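Local coordinates for Myo-inositol-1-phosphate synthase-related protein (Thermotoga maritima MSB8, PDB 3CIN) that binds nicotinamide-adenine-dinucleotide on a Rossmann-type parallel sheet and belongs to the myo-inositol-1-phosphate synthase family, its own function not being established, at residues E146-F151 and I195-A200; G152-L157 and V206-E211; T272-V277 and H287-T292. All coordinates share one frame; numbering follows the deposited sequence. Where two conformers were deposited one is given.

Contact 1: E146-F151 and I195-A200; sequences EAFVPF and IPTFIA. With NAD (nicotinamide-adenine-dinucleotide), chain F.
Between F148 and T197 the two loops bring their CA atoms to 6.2 Å, and their touching parts run in nearly the same direction, 21° apart end to end, with P150 next facing F198. The F148 ring lies flat against the backbone of the other loop. T197 CA sits over the middle of one face, 3.6 Å from the ring centroid, which defines a CH-pi contact; on that same face the amide nitrogen of F198 lies nearer the rim, 3.4 Å from F148 CE2. The first torsion of F148, 68°, sets its CG between the backbone N and the carbonyl carbon and thereby swings the ring across T197. Beyond it F148 CE2 lies over one face of the F198 ring, the two planes inclined at 45° in an oblique aromatic pair, while P150 packs alongside F198 and points the same way, P150 CG to F198 CD2 measuring 4.0 Å.

The polar part is concentrated on the buried E146. T197 OG1 donates a 2.6 Å hydrogen bond to E146 OE1, reaching the carboxylate from above its plane rather than within it. A water accepts from E146 N and donates to T197 OG1, so the hydroxyl is held by two partners. T170 and T172 also hydrogen-bond to the carboxylate, which would hold its orientation. I195 joins this polar end to the cofactor: its CD1 rests against E146 CD, while its CG2 comes 3.2 Å from O3D of NAD.

Each loop follows a parallel strand, 138-141 or 189-193, and precedes a helix; paired loops at the carboxyl ends of neighbouring strands, bordering the dinucleotide, are characteristic of the Rossmann fold.

Contact 2: G152-L157 and V206-E211; sequences GNKEDL and VELAKE
K154 reaches from the first turn of helix 154-162 across the flank of helix 203-211, and its side chain carries most of the contact; the nearest backbone approach, K154 CA to L208 CA, is 6.9 Å. The apolar interactions come first. The methylene chain of K154 lies on L208, with K154 CD 3.9 Å from L208 N and nearly as close to L208 CB. Deeper in, L157 and L208 cross at about a right angle and meet through their methyl groups, L157 CD2 to L208 CD2 at 4.1 Å. L208 also packs on Y177 and A180 of helix 171-186, which places this leucine pair on the buried side of the contact.

The electrostatic interactions lie farther out. K154 starts extended, its CG opposite the backbone N (chi1 -174°), and then folds at chi3 and chi4, 57° and 81°, which turns the amine toward E211. K154 and E211 approach from opposite directions and form a salt bridge of 3.5 Å between K154 NZ and E211 OE1. E207 crosses the lysine at about a right angle and touches it through carbon, K154 CE to E207 CD being 3.6 Å; its OE2 stays 4.9 Å from K154 NZ, near enough for attraction but without contact of the charged atoms.

One water adds a possible link. It accepts a hydrogen bond from K154 N at 3.0 Å, but its approach to E207 OE1, 2.4 Å, is unusually short, so that end is doubtful.

The chemistry is graded: leucine methyls inside, lysine methylenes between, and charges outside. With a salt bridge as long as this one, direct contact between these segments probably rests largely on the packing of K154 and the leucines, the two glutamates probably steering the lysine's charged end.

Contact 3: T272-V277 and H287-T292; sequences TKSSIV and HYIKPT
H287 lays its ring beside V277, whose CG2 stands over one face, offset toward the rim, 4.1 Å from H287 CG. The two side chains slide past each other in opposite directions. At the ring edge, and in its plane, H287 NE2 lies 2.7 Å from a water, which donates to S274 O at 2.6 Å; H287 ND1 is engaged by the carbonyl of A285, so both ring nitrogens have partners and the ring's rotation is probably fixed. Y288 turns away from 272-277 and packs on I251 of the second subunit.

I289 then supplies the apolar centre. Its extended side chain (chi2 178°) carries CD1 to 3.8 Å from I276 CG2 and 3.9 Å from V277 CG2, with the S274 hydroxyl alongside in one of that serine's two conformers, S274 OG to I289 CD1 being 3.5 Å. The I289 carbonyl receives a bond from a second water, 3.1 Å from its O, which accepts weakly from S274 N.

The geometry describes a helix start packed on a strand: I276 and V277 open helix 276-281, and strand 287-294 is outermost in this chain's mixed sheet, an alpha/beta packing within the region of myo-inositol-1-phosphate synthase sequence.

Overall arrangement
Contacts 1 and 2 join the same two strand-loop-helix units of the parallel sheet: contact 1 pairs the loops after strands 138-141 and 189-193, contact 2 the helices that follow. They touch directly, F151 packing on D156 and L157. Contact 1 is the most central, its centre about 11 Å from the centre of the chain; it contains a buried carboxylate and touches NAD through I195. Contact 2, its centre about 20 Å from that of the chain, instead places its charges toward the surface. Contact 3 packs a loop and the start of a helix on the mixed sheet and mingles apolar packing with water bridges. T272 reaches the F148 ring of contact 1, whereas contacts 2 and 3 remain about 14 Å apart at their nearest atoms.

Contact 1: E146-F151 and I195-A200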
loop_
_atom_site.group_PDB
_atom_site.type_symbol
_atom_site.label_atom_id
_atom_site.label_comp_id
_atom_site.label_asym_id
_atom_site.label_seq_id
_atom_site.Cartn_x
_atom_site.Cartn_y
_atom_site.Cartn_z
ATOM N N GLU A 146 29.829 -1.946 -9.180
ATOM C CA GLU A 146 31.042 -1.228 -9.584
ATOM C C GLU A 146 30.736 0.122 -10.190
ATOM O O GLU A 146 29.714 0.283 -10.867
ATOM C CB GLU A 146 31.824 -1.956 -10.667
ATOM C CG GLU A 146 32.173 -3.387 -10.313
ATOM C CD GLU A 146 32.610 -4.208 -11.487
ATOM O OE1 GLU A 146 32.325 -3.832 -12.638
ATOM O OE2 GLU A 146 33.207 -5.266 -11.235
ATOM N N ALA A 147 31.579 1.103 -9.870
ATOM C CA ALA A 147 31.527 2.404 -10.564
ATOM C C ALA A 147 32.312 2.222 -11.885
ATOM O O ALA A 147 33.532 2.316 -11.893
ATOM C CB ALA A 147 32.165 3.474 -9.716
ATOM N N PHE A 148 31.618 1.948 -12.988
ATOM C CA PHE A 148 32.261 1.583 -14.260
ATOM C C PHE A 148 32.017 2.689 -15.266
ATOM O O PHE A 148 31.089 3.516 -15.106
ATOM C CB PHE A 148 31.706 0.275 -14.804
ATOM C CG PHE A 148 30.266 0.370 -15.262
ATOM C CD1 PHE A 148 29.241 0.333 -14.356
ATOM C CD2 PHE A 148 29.945 0.578 -16.609
ATOM C CE1 PHE A 148 27.923 0.502 -14.758
ATOM C CE2 PHE A 148 28.641 0.731 -17.006
ATOM C CZ PHE A 148 27.642 0.683 -16.112
ATOM N N VAL A 149 32.840 2.677 -16.299
ATOM C CA VAL A 149 32.622 3.479 -17.494
ATOM C C VAL A 149 32.906 2.563 -18.691
ATOM O O VAL A 149 33.985 1.998 -18.776
ATOM C CB VAL A 149 33.602 4.661 -17.547
ATOM C CG1 VAL A 149 33.545 5.369 -18.932
ATOM C CG2 VAL A 149 33.347 5.626 -16.369
ATOM N N PRO A 150 31.938 2.383 -19.578
ATOM C CA PRO A 150 32.193 1.514 -20.722
ATOM C C PRO A 150 33.219 2.094 -21.708
ATOM O O PRO A 150 33.563 3.302 -21.701
ATOM C CB PRO A 150 30.807 1.403 -21.408
ATOM C CG PRO A 150 30.187 2.684 -21.136
ATOM C CD PRO A 150 30.628 3.038 -19.671
ATOM N N PHE A 151 33.703 1.193 -22.569
ATOM C CA PHE A 151 34.700 1.515 -23.590
ATOM C C PHE A 151 34.102 1.917 -24.934
ATOM O O PHE A 151 34.531 2.881 -25.539
ATOM C CB PHE A 151 35.702 0.378 -23.774
ATOM C CG PHE A 151 36.579 0.190 -22.590
ATOM C CD1 PHE A 151 37.679 0.978 -22.410
ATOM C CD2 PHE A 151 36.216 -0.659 -21.583
ATOM C CE1 PHE A 151 38.461 0.844 -21.291
ATOM C CE2 PHE A 151 37.027 -0.809 -20.488
ATOM C CZ PHE A 151 38.128 -0.044 -20.334
ATOM N N ILE A 195 25.280 -8.324 -13.084
ATOM C CA ILE A 195 25.465 -7.023 -12.412
ATOM C C ILE A 195 25.369 -5.872 -13.431
ATOM O O ILE A 195 25.274 -6.130 -14.639
ATOM C CB ILE A 195 26.763 -7.013 -11.519
ATOM C CG1 ILE A 195 28.011 -6.625 -12.316
ATOM C CG2 ILE A 195 26.956 -8.377 -10.843
ATOM C CD1 ILE A 195 29.227 -6.214 -11.421
ATOM N N PRO A 196 25.255 -4.617 -12.937
ATOM C CA PRO A 196 24.985 -3.491 -13.827
ATOM C C PRO A 196 26.031 -3.137 -14.864
ATOM O O PRO A 196 25.710 -2.567 -15.908
ATOM C CB PRO A 196 24.689 -2.330 -12.868
ATOM C CG PRO A 196 24.338 -2.932 -11.585
ATOM C CD PRO A 196 25.139 -4.218 -11.523
ATOM N N THR A 197 27.291 -3.448 -14.589
ATOM C CA THR A 197 28.373 -3.040 -15.459
ATOM C C THR A 197 28.125 -3.490 -16.871
ATOM O O THR A 197 27.764 -4.641 -17.125
ATOM C CB THR A 197 29.688 -3.670 -14.969
ATOM O OG1 THR A 197 29.974 -3.166 -13.654
ATOM C CG2 THR A 197 30.854 -3.440 -15.964
ATOM N N PHE A 198 28.255 -2.565 -17.819
ATOM C CA PHE A 198 28.035 -2.908 -19.217
ATOM C C PHE A 198 29.084 -3.922 -19.732
ATOM O O PHE A 198 30.297 -3.673 -19.707
ATOM C CB PHE A 198 28.148 -1.691 -20.124
ATOM C CG PHE A 198 26.992 -0.719 -20.065
ATOM C CD1 PHE A 198 25.998 -0.747 -19.110
ATOM C CD2 PHE A 198 26.938 0.289 -21.021
ATOM C CE1 PHE A 198 24.990 0.196 -19.144
ATOM C CE2 PHE A 198 25.955 1.205 -21.019
ATOM C CZ PHE A 198 24.999 1.169 -20.100
ATOM N N ILE A 199 28.599 -5.090 -20.146
ATOM C CA ILE A 199 29.401 -6.065 -20.863
ATOM C C ILE A 199 28.642 -6.422 -22.169
ATOM O O ILE A 199 29.060 -6.097 -23.317
ATOM C CB ILE A 199 29.731 -7.274 -19.993
ATOM C CG1 ILE A 199 30.556 -6.858 -18.766
ATOM C CG2 ILE A 199 30.481 -8.323 -20.853
ATOM C CD1 ILE A 199 31.949 -6.282 -19.076
ATOM N N ALA A 200 27.437 -6.996 -22.018
ATOM C CA ALA A 200 26.545 -7.184 -23.173
ATOM C C ALA A 200 26.195 -5.882 -23.911
ATOM O O ALA A 200 26.040 -5.852 -25.119
ATOM C CB ALA A 200 25.287 -7.976 -22.799
HETATM P PA NAD F . 27.307 -9.618 -2.082
HETATM O O1A NAD F . 26.615 -10.460 -1.044
HETATM O O2A NAD F . 28.074 -8.489 -1.464
HETATM O O5B NAD F . 28.344 -10.571 -2.774
HETATM C C5B NAD F . 29.359 -10.047 -3.627
HETATM C C4B NAD F . 30.563 -10.964 -3.509
HETATM O O4B NAD F . 31.505 -10.615 -4.510
HETATM C C3B NAD F . 31.292 -10.898 -2.172
HETATM O O3B NAD F . 31.624 -12.194 -1.703
HETATM C C2B NAD F . 32.556 -10.111 -2.494
HETATM O O2B NAD F . 33.575 -10.325 -1.556
HETATM C C1B NAD F . 32.822 -10.592 -3.903
HETATM N N9A NAD F . 33.672 -9.720 -4.717
HETATM C C8A NAD F . 33.612 -8.330 -4.714
HETATM N N7A NAD F . 34.462 -7.899 -5.708
HETATM C C5A NAD F . 35.037 -9.006 -6.283
HETATM C C6A NAD F . 36.029 -9.155 -7.256
HETATM N N6A NAD F . 36.575 -8.092 -7.926
HETATM N N1A NAD F . 36.350 -10.443 -7.635
HETATM C C2A NAD F . 35.765 -11.528 -7.008
HETATM N N3A NAD F . 34.845 -11.397 -5.989
HETATM C C4A NAD F . 34.511 -10.135 -5.650
HETATM O O3 NAD F . 26.287 -9.105 -3.166
HETATM P PN NAD F . 25.072 -9.922 -3.755
HETATM O O1N NAD F . 23.831 -9.454 -3.072
HETATM O O2N NAD F . 25.424 -11.366 -3.893
HETATM O O5D NAD F . 24.974 -9.293 -5.214
HETATM C C5D NAD F . 25.920 -9.636 -6.200
HETATM C C4D NAD F . 25.795 -8.738 -7.426
HETATM O O4D NAD F . 24.576 -9.019 -8.059
HETATM C C3D NAD F . 25.841 -7.241 -7.164
HETATM O O3D NAD F . 26.553 -6.576 -8.240
HETATM C C2D NAD F . 24.371 -6.867 -7.273
HETATM O O2D NAD F . 24.191 -5.511 -7.693
HETATM C C1D NAD F . 23.938 -7.810 -8.373
HETATM N N1N NAD F . 22.492 -8.015 -8.410
HETATM C C2N NAD F . 21.866 -8.533 -7.349
HETATM C C3N NAD F . 20.467 -8.723 -7.503
HETATM C C7N NAD F . 19.790 -9.514 -6.480
HETATM O O7N NAD F . 20.554 -9.896 -5.413
HETATM N N7N NAD F . 18.493 -9.831 -6.624
HETATM C C4N NAD F . 19.789 -8.379 -8.656
HETATM C C5N NAD F . 20.459 -7.838 -9.715
HETATM C C6N NAD F . 21.844 -7.681 -9.571
HETATM O O HOH W 1 28.173 -2.639 -11.570
#

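Contact 2: G152-L157 and V206-E211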
loop_
_atom_site.group_PDB
_atom_site.type_symbol
_atom_site.label_atom_id
_atom_site.label_comp_id
_atom_site.label_asym_id
_atom_site.label_seq_id
_atom_site.Cartn_x
_atom_site.Cartn_y
_atom_site.Cartn_z
ATOM N N GLY A 152 33.162 1.145 -25.441
ATOM C CA GLY A 152 32.587 1.429 -26.738
ATOM C C GLY A 152 33.427 0.922 -27.900
ATOM O O GLY A 152 32.892 0.300 -28.819
ATOM N N ASN A 153 34.732 1.217 -27.872
ATOM C CA ASN A 153 35.676 0.752 -28.864
ATOM C C ASN A 153 36.573 -0.272 -28.215
ATOM O O ASN A 153 37.180 -0.000 -27.193
ATOM C CB ASN A 153 36.552 1.893 -29.370
ATOM C CG ASN A 153 35.789 2.823 -30.260
ATOM O OD1 ASN A 153 35.003 2.355 -31.087
ATOM N ND2 ASN A 153 35.930 4.141 -30.045
ATOM N N LYS A 154 36.669 -1.438 -28.840
ATOM C CA LYS A 154 37.538 -2.503 -28.366
ATOM C C LYS A 154 38.993 -2.039 -28.163
ATOM O O LYS A 154 39.634 -2.444 -27.191
ATOM C CB LYS A 154 37.537 -3.636 -29.395
ATOM C CG LYS A 154 38.301 -4.817 -28.917
ATOM C CD LYS A 154 37.906 -6.052 -29.660
ATOM C CE LYS A 154 38.070 -5.934 -31.135
ATOM N NZ LYS A 154 39.479 -6.156 -31.508
ATOM N N GLU A 155 39.499 -1.187 -29.050
ATOM C CA GLU A 155 40.894 -0.736 -28.984
ATOM C C GLU A 155 41.209 -0.104 -27.627
ATOM O O GLU A 155 42.272 -0.313 -27.043
ATOM C CB GLU A 155 41.201 0.254 -30.139
ATOM C CG GLU A 155 42.608 0.797 -30.101
ATOM C CD GLU A 155 42.961 1.680 -31.271
ATOM O OE1 GLU A 155 42.071 2.028 -32.086
ATOM O OE2 GLU A 155 44.164 2.023 -31.363
ATOM N N ASP A 156 40.248 0.639 -27.083
ATOM C CA ASP A 156 40.445 1.266 -25.775
ATOM C C ASP A 156 40.475 0.244 -24.616
ATOM O O ASP A 156 41.249 0.395 -23.657
ATOM C CB ASP A 156 39.335 2.295 -25.533
ATOM C CG ASP A 156 39.478 3.543 -26.401
ATOM O OD1 ASP A 156 40.609 3.893 -26.840
ATOM O OD2 ASP A 156 38.427 4.200 -26.599
ATOM N N LEU A 157 39.672 -0.812 -24.717
ATOM C CA LEU A 157 39.716 -1.916 -23.751
ATOM C C LEU A 157 41.083 -2.580 -23.834
ATOM O O LEU A 157 41.722 -2.814 -22.827
ATOM C CB LEU A 157 38.628 -2.903 -24.072
ATOM C CG LEU A 157 38.628 -4.200 -23.315
ATOM C CD1 LEU A 157 38.545 -4.010 -21.774
ATOM C CD2 LEU A 157 37.501 -5.086 -23.890
ATOM N N VAL A 206 31.261 -7.000 -26.826
ATOM C CA VAL A 206 30.470 -7.845 -27.740
ATOM C C VAL A 206 31.378 -8.246 -28.924
ATOM O O VAL A 206 31.411 -9.416 -29.314
ATOM C CB VAL A 206 29.176 -7.190 -28.222
ATOM C CG1 VAL A 206 28.437 -8.070 -29.209
ATOM C CG2 VAL A 206 28.292 -6.888 -26.996
ATOM N N GLU A 207 32.137 -7.297 -29.438
ATOM C CA GLU A 207 33.081 -7.602 -30.523
ATOM C C GLU A 207 34.210 -8.541 -30.089
ATOM O O GLU A 207 34.546 -9.486 -30.809
ATOM C CB GLU A 207 33.730 -6.338 -31.076
ATOM C CG GLU A 207 34.624 -6.634 -32.272
ATOM C CD GLU A 207 35.048 -5.367 -32.998
ATOM O OE1 GLU A 207 34.976 -4.270 -32.385
ATOM O OE2 GLU A 207 35.437 -5.473 -34.187
ATOM N N LEU A 208 34.821 -8.273 -28.942
ATOM C CA LEU A 208 35.857 -9.147 -28.418
ATOM C C LEU A 208 35.272 -10.548 -28.258
ATOM O O LEU A 208 35.919 -11.530 -28.597
ATOM C CB LEU A 208 36.337 -8.613 -27.060
ATOM C CG LEU A 208 37.500 -9.346 -26.376
ATOM C CD1 LEU A 208 38.806 -9.084 -27.010
ATOM C CD2 LEU A 208 37.615 -9.025 -24.842
ATOM N N ALA A 209 34.027 -10.640 -27.758
ATOM C CA ALA A 209 33.393 -11.957 -27.547
ATOM C C ALA A 209 33.167 -12.713 -28.876
ATOM O O ALA A 209 33.490 -13.925 -28.977
ATOM C CB ALA A 209 32.054 -11.804 -26.746
ATOM N N LYS A 210 32.645 -12.017 -29.875
ATOM C CA LYS A 210 32.321 -12.625 -31.161
ATOM C C LYS A 210 33.583 -13.177 -31.753
ATOM O O LYS A 210 33.557 -14.242 -32.392
ATOM C CB LYS A 210 31.734 -11.632 -32.184
ATOM C CG LYS A 210 30.399 -11.075 -31.803
ATOM C CD LYS A 210 29.997 -9.946 -32.773
ATOM C CE LYS A 210 28.473 -9.749 -32.824
ATOM N NZ LYS A 210 28.032 -8.415 -33.405
ATOM N N GLU A 211 34.687 -12.446 -31.561
ATOM C CA GLU A 211 35.963 -12.833 -32.168
ATOM C C GLU A 211 36.653 -13.957 -31.440
ATOM O O GLU A 211 37.591 -14.537 -32.001
ATOM C CB GLU A 211 36.915 -11.655 -32.241
ATOM C CG GLU A 211 36.486 -10.702 -33.330
ATOM C CD GLU A 211 37.164 -9.359 -33.250
ATOM O OE1 GLU A 211 38.115 -9.231 -32.445
ATOM O OE2 GLU A 211 36.732 -8.443 -34.006
HETATM O O HOH W 2 34.784 -2.216 -31.085
#

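Contact 3: T272-V277 and H287-T292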
loop_
_atom_site.group_PDB
_atom_site.type_symbol
_atom_site.label_atom_id
_atom_site.label_comp_id
_atom_site.label_asym_id
_atom_site.label_seq_id
_atom_site.Cartn_x
_atom_site.Cartn_y
_atom_site.Cartn_z
ATOM N N THR A 272 24.019 3.947 -15.560
ATOM C CA THR A 272 23.184 3.130 -14.701
ATOM C C THR A 272 21.742 3.609 -14.647
ATOM O O THR A 272 20.908 2.892 -14.142
ATOM C CB THR A 272 23.728 3.079 -13.292
ATOM O OG1 THR A 272 23.878 4.405 -12.770
ATOM C CG2 THR A 272 25.087 2.359 -13.328
ATOM N N LYS A 273 21.453 4.757 -15.227
ATOM C CA LYS A 273 20.074 5.300 -15.272
ATOM C C LYS A 273 19.156 4.343 -16.037
ATOM O O LYS A 273 19.540 3.888 -17.087
ATOM C CB LYS A 273 20.091 6.667 -15.979
ATOM C CG LYS A 273 20.275 7.844 -15.045
ATOM C CD LYS A 273 20.231 9.160 -15.811
ATOM N N SER A 274 17.942 4.050 -15.540
ATOM C CA SER A 274 17.083 3.068 -16.259
ATOM C C SER A 274 16.523 3.743 -17.483
ATOM O O SER A 274 16.375 4.955 -17.487
ATOM C CB SER A 274 15.910 2.664 -15.342
ATOM O OG SER A 274 15.193 3.837 -14.932
ATOM N N SER A 275 16.326 2.976 -18.550
ATOM C CA SER A 275 15.585 3.471 -19.705
ATOM C C SER A 275 14.260 2.731 -19.798
ATOM O O SER A 275 13.564 2.865 -20.795
ATOM C CB SER A 275 16.396 3.240 -20.977
ATOM O OG SER A 275 16.719 1.867 -21.030
ATOM N N ILE A 276 13.903 1.955 -18.773
ATOM C CA ILE A 276 12.693 1.160 -18.824
ATOM C C ILE A 276 11.442 1.936 -19.206
ATOM O O ILE A 276 10.647 1.485 -20.003
ATOM C CB ILE A 276 12.431 0.388 -17.480
ATOM C CG1 ILE A 276 11.391 -0.666 -17.762
ATOM C CG2 ILE A 276 12.018 1.304 -16.317
ATOM C CD1 ILE A 276 11.914 -1.706 -18.726
ATOM N N VAL A 277 11.263 3.123 -18.659
ATOM C CA VAL A 277 10.040 3.887 -18.914
ATOM C C VAL A 277 9.881 4.287 -20.369
ATOM O O VAL A 277 8.831 4.073 -20.974
ATOM C CB VAL A 277 9.982 5.095 -18.005
ATOM C CG1 VAL A 277 8.807 6.009 -18.324
ATOM C CG2 VAL A 277 10.040 4.649 -16.522
ATOM N N HIS A 287 10.201 10.365 -14.016
ATOM C CA HIS A 287 10.299 9.231 -13.156
ATOM C C HIS A 287 11.417 9.380 -12.157
ATOM O O HIS A 287 12.388 10.148 -12.355
ATOM C CB HIS A 287 10.493 7.948 -13.908
ATOM C CG HIS A 287 11.698 7.938 -14.787
ATOM N ND1 HIS A 287 11.729 8.566 -16.021
ATOM C CD2 HIS A 287 12.910 7.369 -14.613
ATOM C CE1 HIS A 287 12.932 8.390 -16.551
ATOM N NE2 HIS A 287 13.667 7.671 -15.716
ATOM N N TYR A 288 11.255 8.636 -11.075
ATOM C CA TYR A 288 12.242 8.568 -9.989
ATOM C C TYR A 288 12.542 7.114 -9.763
ATOM O O TYR A 288 11.731 6.358 -9.217
ATOM C CB TYR A 288 11.656 9.231 -8.750
ATOM C CG TYR A 288 12.593 9.245 -7.566
ATOM C CD1 TYR A 288 12.748 8.124 -6.763
ATOM C CD2 TYR A 288 13.268 10.408 -7.219
ATOM C CE1 TYR A 288 13.613 8.132 -5.679
ATOM C CE2 TYR A 288 14.114 10.434 -6.119
ATOM C CZ TYR A 288 14.272 9.312 -5.347
ATOM O OH TYR A 288 15.125 9.339 -4.251
ATOM N N ILE A 289 13.665 6.644 -10.309
ATOM C CA ILE A 289 14.077 5.255 -10.205
ATOM C C ILE A 289 15.586 5.282 -9.890
ATOM O O ILE A 289 16.390 5.736 -10.718
ATOM C CB ILE A 289 13.833 4.424 -11.513
ATOM C CG1 ILE A 289 12.358 4.454 -11.965
ATOM C CG2 ILE A 289 14.347 2.973 -11.360
ATOM C CD1 ILE A 289 12.063 3.672 -13.297
ATOM N N LYS A 290 15.949 4.831 -8.690
ATOM C CA LYS A 290 17.300 5.061 -8.103
ATOM C C LYS A 290 17.841 3.750 -7.587
ATOM O O LYS A 290 17.133 2.753 -7.519
ATOM C CB LYS A 290 17.245 6.042 -6.928
ATOM C CG LYS A 290 16.645 7.366 -7.209
ATOM C CD LYS A 290 17.390 8.138 -8.275
ATOM C CE LYS A 290 16.912 9.594 -8.315
ATOM N NZ LYS A 290 16.915 10.149 -9.704
ATOM N N PRO A 291 19.146 3.723 -7.299
ATOM C CA PRO A 291 19.726 2.598 -6.583
ATOM C C PRO A 291 19.054 2.270 -5.241
ATOM O O PRO A 291 18.518 3.187 -4.548
ATOM C CB PRO A 291 21.159 3.083 -6.248
ATOM C CG PRO A 291 21.445 4.333 -7.121
ATOM C CD PRO A 291 20.142 4.720 -7.779
ATOM N N THR A 292 19.153 0.998 -4.877
ATOM C CA THR A 292 18.626 0.514 -3.622
ATOM C C THR A 292 19.352 1.165 -2.456
ATOM O O THR A 292 20.604 1.195 -2.426
ATOM C CB THR A 292 18.669 -1.005 -3.557
ATOM O OG1 THR A 292 17.974 -1.534 -4.706
ATOM C CG2 THR A 292 18.009 -1.500 -2.226
HETATM O O HOH W 3 17.928 3.831 -12.626
HETATM O O HOH W 4 16.224 7.199 -16.278
#